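Long-range contact in pyridoxal kinase (Lactobacillus plantarum, PDB 3IBQ), which probably transfers the gamma-phosphate of ATP to the 5'-hydroxyl of pyridoxal, yielding pyridoxal 5'-phosphate: residues V161-L166 with A176-V181. Numbering follows the deposited sequence.
With ATP (adenosine-5'-triphosphate), chain B.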
loop_
_atom_site.group_PDB
_atom_site.type_symbol
_atom_site.label_atom_id
_atom_site.label_comp_id
_atom_site.label_asym_id
_atom_site.label_seq_id
_atom_site.Cartn_x
_atom_site.Cartn_y
_atom_site.Cartn_z
ATOM N N VAL A 161 -21.336 5.488 5.313
ATOM C CA VAL A 161 -20.890 6.610 6.138
ATOM C C VAL A 161 -19.341 6.887 6.065
ATOM O O VAL A 161 -18.900 7.954 5.755
ATOM C CB VAL A 161 -21.380 6.486 7.614
ATOM C CG1 VAL A 161 -20.872 7.558 8.442
ATOM C CG2 VAL A 161 -22.925 6.425 7.697
ATOM N N ILE A 162 -18.562 5.880 6.373
ATOM C CA ILE A 162 -17.127 5.989 6.348
ATOM C C ILE A 162 -16.550 6.260 4.952
ATOM O O ILE A 162 -15.669 7.035 4.841
ATOM C CB ILE A 162 -16.442 4.824 7.068
ATOM C CG1 ILE A 162 -15.004 5.174 7.373
ATOM C CG2 ILE A 162 -16.534 3.538 6.306
ATOM C CD1 ILE A 162 -14.400 4.198 8.219
ATOM N N LEU A 163 -17.047 5.646 3.905
ATOM C CA LEU A 163 -16.488 5.921 2.601
ATOM C C LEU A 163 -16.566 7.420 2.138
ATOM O O LEU A 163 -15.591 7.970 1.732
ATOM C CB LEU A 163 -16.901 4.918 1.558
ATOM C CG LEU A 163 -16.383 3.492 1.760
ATOM C CD1 LEU A 163 -17.009 2.518 0.912
ATOM C CD2 LEU A 163 -14.925 3.454 1.619
ATOM N N PRO A 164 -17.728 8.053 2.279
ATOM C CA PRO A 164 -17.869 9.449 1.924
ATOM C C PRO A 164 -17.041 10.314 2.844
ATOM O O PRO A 164 -16.475 11.273 2.443
ATOM C CB PRO A 164 -19.356 9.693 2.134
ATOM C CG PRO A 164 -19.942 8.491 1.953
ATOM C CD PRO A 164 -19.048 7.488 2.528
ATOM N N ALA A 165 -16.977 9.935 4.098
ATOM C CA ALA A 165 -16.211 10.683 5.057
ATOM C C ALA A 165 -14.742 10.748 4.642
ATOM O O ALA A 165 -14.168 11.784 4.664
ATOM C CB ALA A 165 -16.364 10.132 6.392
ATOM N N LEU A 166 -14.212 9.611 4.225
ATOM C CA LEU A 166 -12.843 9.478 3.742
ATOM C C LEU A 166 -12.639 10.268 2.491
ATOM O O LEU A 166 -11.666 10.930 2.374
ATOM C CB LEU A 166 -12.482 8.019 3.449
ATOM C CG LEU A 166 -12.057 7.007 4.499
ATOM C CD1 LEU A 166 -12.103 5.623 3.944
ATOM C CD2 LEU A 166 -10.735 7.308 5.043
ATOM N N ALA A 176 -11.114 6.351 -2.246
ATOM C CA ALA A 176 -10.799 5.717 -0.998
ATOM C C ALA A 176 -11.271 4.269 -1.123
ATOM O O ALA A 176 -12.401 4.035 -1.371
ATOM C CB ALA A 176 -11.479 6.352 0.103
ATOM N N VAL A 177 -10.348 3.343 -0.979
ATOM C CA VAL A 177 -10.627 1.940 -1.077
ATOM C C VAL A 177 -10.272 1.267 0.203
ATOM O O VAL A 177 -9.133 1.243 0.581
ATOM C CB VAL A 177 -9.888 1.242 -2.299
ATOM C CG1 VAL A 177 -10.226 -0.162 -2.400
ATOM C CG2 VAL A 177 -10.169 1.901 -3.543
ATOM N N ILE A 178 -11.266 0.743 0.876
ATOM C CA ILE A 178 -11.025 0.041 2.125
ATOM C C ILE A 178 -10.722 -1.413 1.758
ATOM O O ILE A 178 -11.500 -2.008 1.162
ATOM C CB ILE A 178 -12.141 0.179 3.126
ATOM C CG1 ILE A 178 -12.329 1.641 3.529
ATOM C CG2 ILE A 178 -11.903 -0.726 4.256
ATOM C CD1 ILE A 178 -13.325 1.863 4.488
ATOM N N THR A 179 -9.554 -1.921 2.129
ATOM C CA THR A 179 -8.978 -3.208 1.648
ATOM C C THR A 179 -9.225 -4.590 2.340
ATOM O O THR A 179 -8.950 -5.625 1.813
ATOM C CB THR A 179 -7.447 -3.072 1.547
ATOM O OG1 THR A 179 -6.930 -2.759 2.817
ATOM C CG2 THR A 179 -7.070 -2.021 0.525
ATOM N N ASP A 180 -9.697 -4.579 3.524
ATOM C CA ASP A 180 -9.805 -5.823 4.223
ATOM C C ASP A 180 -11.245 -6.079 4.652
ATOM O O ASP A 180 -11.468 -6.590 5.702
ATOM C CB ASP A 180 -8.946 -5.708 5.472
ATOM C CG ASP A 180 -9.408 -4.557 6.344
ATOM O OD1 ASP A 180 -10.212 -3.767 5.903
ATOM O OD2 ASP A 180 -9.035 -4.505 7.483
ATOM N N VAL A 181 -12.177 -5.638 3.849
ATOM C CA VAL A 181 -13.567 -5.761 4.167
ATOM C C VAL A 181 -14.011 -7.218 4.024
ATOM O O VAL A 181 -13.835 -7.806 3.021
ATOM C CB VAL A 181 -14.435 -4.866 3.336
ATOM C CG1 VAL A 181 -15.841 -5.048 3.657
ATOM C CG2 VAL A 181 -14.008 -3.445 3.454
HETATM P PG ATP B . -0.849 -6.944 6.063
HETATM O O1G ATP B . -0.264 -8.354 5.985
HETATM O O2G ATP B . -1.063 -6.586 7.465
HETATM O O3G ATP B . -0.271 -5.974 5.056
HETATM P PB ATP B . -2.899 -5.426 5.134
HETATM O O1B ATP B . -1.670 -4.652 4.839
HETATM O O2B ATP B . -3.900 -4.797 6.054
HETATM O O3B ATP B . -2.397 -6.786 5.734
HETATM P PA ATP B . -4.800 -7.165 4.220
HETATM O O1A ATP B . -5.926 -6.839 5.059
HETATM O O2A ATP B . -4.025 -8.388 4.570
HETATM O O3A ATP B . -3.691 -6.045 3.930
HETATM O "O5'" ATP B . -5.325 -7.257 2.762
HETATM C "C5'" ATP B . -4.480 -7.559 1.717
HETATM C "C4'" ATP B . -5.287 -8.292 0.692
HETATM O "O4'" ATP B . -4.750 -9.584 0.533
HETATM C "C3'" ATP B . -6.772 -8.470 0.992
HETATM O "O3'" ATP B . -7.477 -7.527 0.304
HETATM C "C2'" ATP B . -7.050 -9.686 0.227
HETATM O "O2'" ATP B . -7.030 -9.259 -1.133
HETATM C "C1'" ATP B . -5.806 -10.498 0.452
HETATM N N9 ATP B . -5.796 -11.386 1.638
HETATM C C8 ATP B . -5.304 -11.121 2.804
HETATM N N7 ATP B . -5.433 -12.157 3.615
HETATM C C5 ATP B . -6.012 -13.111 2.977
HETATM C C6 ATP B . -6.488 -14.487 3.265
HETATM N N6 ATP B . -6.274 -15.058 4.442
HETATM N N1 ATP B . -7.072 -15.101 2.290
HETATM C C2 ATP B . -7.279 -14.559 1.120
HETATM N N3 ATP B . -6.885 -13.365 0.768
HETATM C C4 ATP B . -6.253 -12.600 1.648
#
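Ile178 CD1 sits among three side chains of helix 159-167: Leu163 CD2 lies 3.6 Å from it, and Leu166 CD1 and Ile162 CG2 stand slightly farther off. CG1 of Ile178 stands anti to its own carbonyl carbon (chi1 -62°), and with chi2 extended (-178°) the chain carries CD1 into this group; Ile162 and Leu166 each meet it at about a right angle. Nearer the loop that joins the segments, Leu166 CB approaches Ala176 CB to 3.9 Å. No hydrogen bond crosses the interface, and all five touching residues are buried. The axes of the segments 161-166 and 178-181 come within 11.8 Å and run nearly antiparallel, at 160°. Strand 175-183 lies parallel to its neighbour 137-138, and helices 142-149 and 159-167 lie in the connection between them, a beta-alpha-beta type of crossover in the ribokinase-type alpha/beta fold. Cutting Ile178 back to an alanine would probably leave the ends of Leu163 and Leu166 without their shared partner and open a gap between helix and sheet. Further out, Ala145 of helix 142-149 touches both Ile162 and Ile178, while Gln167 OE1 hydrogen-bonds Ala176 N. One residue past Ile178, the strand reaches the nucleotide: Thr179 O accepts a 2.8 Å hydrogen bond from ATP O3'.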